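Hypothetical protein PH1313 (Pyrococcus horikoshii, PDB 1VBK) probably binds RNA and ATP as a THUMP-domain protein related to the thiamine-biosynthesis and tRNA-modification protein ThiI, though its precise role is unproven. Local coordinates at residues V3-Y8 / S75-V80; R114-E119 / E155-K160. All blocks are in the same frame, centred on the assembly; numbering follows the deposited sequence.

Interaction 1 of 2, residues V3-Y8 / S75-V80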
loop_
_atom_site.group_PDB
_atom_site.type_symbol
_atom_site.label_atom_id
_atom_site.label_comp_id
_atom_site.label_asym_id
_atom_site.label_seq_id
_atom_site.Cartn_x
_atom_site.Cartn_y
_atom_site.Cartn_z
ATOM N N VAL A 3 16.213 31.503 -12.456
ATOM C CA VAL A 3 15.484 30.527 -11.642
ATOM C C VAL A 3 14.096 30.251 -12.211
ATOM O O VAL A 3 13.648 30.895 -13.163
ATOM C CB VAL A 3 15.266 30.998 -10.166
ATOM C CG1 VAL A 3 16.578 31.467 -9.535
ATOM C CG2 VAL A 3 14.219 32.101 -10.126
ATOM N N VAL A 4 13.432 29.268 -11.619
ATOM C CA VAL A 4 12.065 28.932 -11.981
ATOM C C VAL A 4 11.319 28.848 -10.653
ATOM O O VAL A 4 11.743 28.134 -9.743
ATOM C CB VAL A 4 11.942 27.565 -12.697
ATOM C CG1 VAL A 4 10.472 27.231 -12.901
ATOM C CG2 VAL A 4 12.646 27.605 -14.054
ATOM N N ILE A 5 10.236 29.610 -10.534
ATOM C CA ILE A 5 9.416 29.592 -9.329
ATOM C C ILE A 5 8.325 28.553 -9.554
ATOM O O ILE A 5 7.605 28.602 -10.553
ATOM C CB ILE A 5 8.724 30.954 -9.077
ATOM C CG1 ILE A 5 9.770 32.067 -8.944
ATOM C CG2 ILE A 5 7.870 30.878 -7.808
ATOM C CD1 ILE A 5 9.162 33.461 -8.913
ATOM N N VAL A 6 8.214 27.603 -8.635
ATOM C CA VAL A 6 7.201 26.566 -8.734
ATOM C C VAL A 6 6.220 26.771 -7.585
ATOM O O VAL A 6 6.613 26.749 -6.418
ATOM C CB VAL A 6 7.833 25.170 -8.638
ATOM C CG1 VAL A 6 6.738 24.090 -8.647
ATOM C CG2 VAL A 6 8.792 24.968 -9.807
ATOM N N ARG A 7 4.952 26.991 -7.922
ATOM C CA ARG A 7 3.920 27.220 -6.911
ATOM C C ARG A 7 3.002 26.015 -6.814
ATOM O O ARG A 7 2.688 25.381 -7.819
ATOM C CB ARG A 7 3.106 28.473 -7.256
ATOM C CG ARG A 7 3.979 29.681 -7.573
ATOM C CD ARG A 7 3.168 30.963 -7.767
ATOM N NE ARG A 7 4.046 32.055 -8.169
ATOM C CZ ARG A 7 4.466 32.254 -9.416
ATOM N NH1 ARG A 7 4.076 31.439 -10.393
ATOM N NH2 ARG A 7 5.305 33.245 -9.682
ATOM N N TYR A 8 2.562 25.713 -5.597
ATOM C CA TYR A 8 1.700 24.561 -5.365
ATOM C C TYR A 8 0.769 24.791 -4.186
ATOM O O TYR A 8 0.858 25.806 -3.491
ATOM C CB TYR A 8 2.567 23.327 -5.107
ATOM C CG TYR A 8 3.641 23.575 -4.072
ATOM C CD1 TYR A 8 3.373 23.433 -2.709
ATOM C CD2 TYR A 8 4.916 24.003 -4.455
ATOM C CE1 TYR A 8 4.346 23.710 -1.750
ATOM C CE2 TYR A 8 5.896 24.289 -3.506
ATOM C CZ TYR A 8 5.604 24.140 -2.157
ATOM O OH TYR A 8 6.560 24.440 -1.213
ATOM N N SER A 75 6.886 29.947 -12.998
ATOM C CA SER A 75 7.367 31.239 -13.486
ATOM C C SER A 75 8.878 31.359 -13.643
ATOM O O SER A 75 9.607 31.395 -12.652
ATOM C CB SER A 75 6.921 32.384 -12.560
ATOM O OG SER A 75 5.530 32.649 -12.646
ATOM N N PRO A 76 9.370 31.402 -14.890
ATOM C CA PRO A 76 10.819 31.552 -15.084
ATOM C C PRO A 76 11.032 32.946 -14.493
ATOM O O PRO A 76 10.176 33.810 -14.670
ATOM C CB PRO A 76 10.964 31.577 -16.606
ATOM C CG PRO A 76 9.795 30.770 -17.078
ATOM C CD PRO A 76 8.677 31.227 -16.176
ATOM N N ALA A 77 12.135 33.188 -13.798
ATOM C CA ALA A 77 12.322 34.503 -13.205
ATOM C C ALA A 77 13.771 34.898 -12.984
ATOM O O ALA A 77 14.674 34.069 -13.067
ATOM C CB ALA A 77 11.573 34.571 -11.871
ATOM N N MET A 78 13.972 36.184 -12.703
ATOM C CA MET A 78 15.294 36.719 -12.414
ATOM C C MET A 78 15.363 36.955 -10.915
ATOM O O MET A 78 14.490 37.616 -10.345
ATOM C CB MET A 78 15.529 38.051 -13.129
ATOM C CG MET A 78 15.696 37.949 -14.630
ATOM S SD MET A 78 16.038 39.566 -15.355
ATOM C CE MET A 78 17.838 39.557 -15.423
ATOM N N GLU A 79 16.392 36.407 -10.281
ATOM C CA GLU A 79 16.589 36.579 -8.846
ATOM C C GLU A 79 17.608 37.692 -8.627
ATOM O O GLU A 79 18.668 37.698 -9.248
ATOM C CB GLU A 79 17.121 35.290 -8.218
ATOM C CG GLU A 79 17.491 35.436 -6.747
ATOM C CD GLU A 79 18.370 34.303 -6.259
ATOM O OE1 GLU A 79 17.977 33.132 -6.428
ATOM O OE2 GLU A 79 19.453 34.586 -5.710
ATOM N N VAL A 80 17.283 38.631 -7.746
ATOM C CA VAL A 80 18.179 39.741 -7.445
ATOM C C VAL A 80 18.061 40.121 -5.970
ATOM O O VAL A 80 17.112 39.726 -5.292
ATOM C CB VAL A 80 17.840 40.999 -8.289
ATOM C CG1 VAL A 80 17.941 40.684 -9.782
ATOM C CG2 VAL A 80 16.430 41.490 -7.950
#

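Interaction 2 of 2, residues R114-E119 / E155-K160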
loop_
_atom_site.group_PDB
_atom_site.type_symbol
_atom_site.label_atom_id
_atom_site.label_comp_id
_atom_site.label_asym_id
_atom_site.label_seq_id
_atom_site.Cartn_x
_atom_site.Cartn_y
_atom_site.Cartn_z
ATOM N N ARG A 114 4.241 40.192 -3.940
ATOM C CA ARG A 114 3.949 39.395 -2.757
ATOM C C ARG A 114 5.174 39.338 -1.858
ATOM O O ARG A 114 6.275 39.044 -2.320
ATOM C CB ARG A 114 3.560 37.964 -3.147
ATOM C CG ARG A 114 2.190 37.823 -3.806
ATOM C CD ARG A 114 1.061 38.024 -2.797
ATOM N NE ARG A 114 -0.253 37.913 -3.425
ATOM C CZ ARG A 114 -0.784 38.834 -4.225
ATOM N NH1 ARG A 114 -0.117 39.948 -4.495
ATOM N NH2 ARG A 114 -1.978 38.634 -4.766
ATOM N N ARG A 115 4.990 39.646 -0.579
ATOM C CA ARG A 115 6.096 39.553 0.364
ATOM C C ARG A 115 5.943 38.185 1.004
ATOM O O ARG A 115 5.143 38.012 1.924
ATOM C CB ARG A 115 6.013 40.633 1.446
ATOM C CG ARG A 115 6.448 42.020 0.995
ATOM C CD ARG A 115 6.660 42.932 2.195
ATOM N NE ARG A 115 5.467 43.007 3.031
ATOM C CZ ARG A 115 5.405 43.640 4.196
ATOM N NH1 ARG A 115 6.473 44.258 4.679
ATOM N NH2 ARG A 115 4.266 43.655 4.877
ATOM N N ILE A 116 6.676 37.202 0.496
ATOM C CA ILE A 116 6.563 35.892 1.078
ATOM C C ILE A 116 7.048 35.957 2.506
ATOM O O ILE A 116 6.394 35.497 3.433
ATOM C CB ILE A 116 7.440 34.936 0.269
ATOM C CG1 ILE A 116 7.036 34.969 -1.207
ATOM C CG2 ILE A 116 7.249 33.496 0.778
ATOM C CD1 ILE A 116 5.556 34.637 -1.410
ATOM N N THR A 117 8.206 36.572 2.728
ATOM C CA THR A 117 8.694 36.805 4.081
ATOM C C THR A 117 8.470 38.312 4.246
ATOM O O THR A 117 8.394 39.031 3.248
ATOM C CB THR A 117 10.191 36.427 4.247
ATOM O OG1 THR A 117 10.979 37.077 3.247
ATOM C CG2 THR A 117 10.366 34.915 4.130
ATOM N N LYS A 118 8.366 38.795 5.481
ATOM C CA LYS A 118 8.063 40.210 5.704
ATOM C C LYS A 118 9.166 41.195 6.085
ATOM O O LYS A 118 8.872 42.213 6.716
ATOM C CB LYS A 118 6.952 40.324 6.752
ATOM C CG LYS A 118 5.787 39.369 6.546
ATOM C CD LYS A 118 5.070 39.618 5.230
ATOM C CE LYS A 118 3.878 38.684 5.074
ATOM N NZ LYS A 118 3.147 38.929 3.802
ATOM N N GLU A 119 10.414 40.942 5.705
ATOM C CA GLU A 119 11.468 41.878 6.079
ATOM C C GLU A 119 11.573 43.128 5.193
ATOM O O GLU A 119 12.060 44.167 5.646
ATOM C CB GLU A 119 12.833 41.167 6.164
ATOM C CG GLU A 119 13.484 40.774 4.844
ATOM C CD GLU A 119 12.753 39.656 4.126
ATOM O OE1 GLU A 119 12.193 38.774 4.819
ATOM O OE2 GLU A 119 12.754 39.653 2.873
ATOM N N GLU A 155 8.110 38.533 -6.263
ATOM C CA GLU A 155 7.999 37.776 -5.031
ATOM C C GLU A 155 9.266 38.017 -4.225
ATOM O O GLU A 155 10.375 37.833 -4.728
ATOM C CB GLU A 155 7.818 36.283 -5.335
ATOM C CG GLU A 155 6.464 35.967 -5.969
ATOM C CD GLU A 155 6.203 34.481 -6.118
ATOM O OE1 GLU A 155 6.789 33.690 -5.352
ATOM O OE2 GLU A 155 5.391 34.111 -6.992
ATOM N N ILE A 156 9.101 38.455 -2.981
ATOM C CA ILE A 156 10.247 38.726 -2.123
ATOM C C ILE A 156 10.314 37.688 -1.012
ATOM O O ILE A 156 9.337 37.441 -0.312
ATOM C CB ILE A 156 10.161 40.138 -1.516
ATOM C CG1 ILE A 156 9.951 41.156 -2.640
ATOM C CG2 ILE A 156 11.448 40.456 -0.749
ATOM C CD1 ILE A 156 9.833 42.583 -2.166
ATOM N N MET A 157 11.482 37.084 -0.856
ATOM C CA MET A 157 11.651 36.042 0.137
ATOM C C MET A 157 13.081 36.020 0.650
ATOM O O MET A 157 14.025 35.878 -0.126
ATOM C CB MET A 157 11.279 34.699 -0.503
ATOM C CG MET A 157 11.465 33.473 0.362
ATOM S SD MET A 157 10.689 32.037 -0.425
ATOM C CE MET A 157 11.829 31.712 -1.774
ATOM N N GLN A 158 13.230 36.180 1.963
ATOM C CA GLN A 158 14.539 36.169 2.603
ATOM C C GLN A 158 15.600 37.013 1.900
ATOM O O GLN A 158 16.646 36.501 1.510
ATOM C CB GLN A 158 15.040 34.724 2.731
ATOM C CG GLN A 158 14.108 33.822 3.510
ATOM C CD GLN A 158 14.655 32.410 3.692
ATOM O OE1 GLN A 158 13.950 31.523 4.162
ATOM N NE2 GLN A 158 15.916 32.204 3.325
ATOM N N GLY A 159 15.323 38.304 1.730
ATOM C CA GLY A 159 16.289 39.196 1.105
ATOM C C GLY A 159 16.506 39.094 -0.396
ATOM O O GLY A 159 17.361 39.796 -0.948
ATOM N N LYS A 160 15.752 38.225 -1.062
ATOM C CA LYS A 160 15.878 38.069 -2.506
ATOM C C LYS A 160 14.552 38.419 -3.164
ATOM O O LYS A 160 13.487 38.149 -2.609
ATOM C CB LYS A 160 16.230 36.624 -2.877
ATOM C CG LYS A 160 17.518 36.085 -2.265
ATOM C CD LYS A 160 18.742 36.804 -2.797
ATOM C CE LYS A 160 20.014 36.182 -2.241
ATOM N NZ LYS A 160 21.225 36.912 -2.698
#

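Interaction 1 of 2, residues V3-Y8 / S75-V80
In the ThiI ferredoxin-like region, V3-I5 on the first strand of the chain pairs antiparallel with S75-A77 on strand 71-81. V3 and A77 form a hydrogen-bonded pair, with V3 N to A77 O at 3.1 Å and A77 N to V3 O at 2.8 Å. I5 and S75 form the next such pair. Its I5 N to S75 O bond is nearly straight (176°). V4 and P76 make the non-hydrogen-bonded pair between them, which needs no N-H from the proline toward V4. On the face with V3 and I5, the A77 CB methyl touches both V3 CG2 and I5 CD1, each at 4.0 Å. R7 reaches S75 from farther along the strand. Its chain is extended from CG to NE, which carries the guanidinium to the serine. S75 OG lies at the guanidinium edge, in its plane, 2.9 Å from R7 NH1. The bond from NH2 is weak. I5 CG2 lies 3.8 Å above the plane of the R7 guanidinium, offset toward its rim. S75 OG is also hydrogen-bonded to E166 O. The buried arginine therefore has S75 at its edge, E155 in a salt bridge with its NE and a methyl over one face, which should restrict its rotation.

Interaction 2 of 2, residues R114-E119 / E155-K160
The E119 carboxylate meets two kinds of partner. G159 N approaches E119 OE2 from above the carboxylate plane, 68° out of it, at 3.1 Å, and the bond is nearly straight (171°). The T117 hydroxyl donates to the syn lone pair of E119 OE1, with T117 OG1 to E119 OE1 at 2.6 Å. The other flat group, the R115 guanidinium, carries K118 CD over one face, offset toward the rim; its NH1 bonds to F120 O. T117 OG1 also accepts a bond from Q158 N at 2.7 Å. The hydroxyl lies between the backbone N and carbonyl carbon of its own residue (chi1 53°), while CG2 turns toward Q158 CG. A valine here would probably leave Q158 N without its acceptor and E119 OE1 without its hydroxyl donor, with the carboxylate held from the turn by G159 N alone. Before the loop, R114 and R115 pair in parallel with E155 and I156. I156 N bonds to R114 O at 3.0 Å. I156 O receives weak bonds from I116 N and T117 N as the strand ends. I116 CB packs on M157 CB at 3.9 Å. M157-K160 is a type I' turn of the THUMP domain's hairpin, and G159 has positive phi. Two backbone N-H groups of this turn are thus held by the side chains of T117 and E119, which ties the hairpin tip to the loop after strand 108-115.

Overall arrangement
Interactions 1 and 2 sit in one mixed sheet, with centres about 13 Å apart. Strand 160-164 lies between their strands, pairing with 71-81 on one side and 150-157 on the other. The most direct link is a salt bridge from R7 NE of interaction 1 to E155 OE2 of interaction 2, at 2.7 Å. E155 OE1 pairs with R50, so this carboxylate serves two arginines. I5 CG2 packs against E155 OE1 at 3.9 Å. Near the turn, E79 OE2 touches K160 CD at 3.7 Å, while K160 NZ pairs with E81. The R7-E155 bridge and the shared sheet tie the ferredoxin-like region to the THUMP region. The parallel sheet of the ThiI family region is separate.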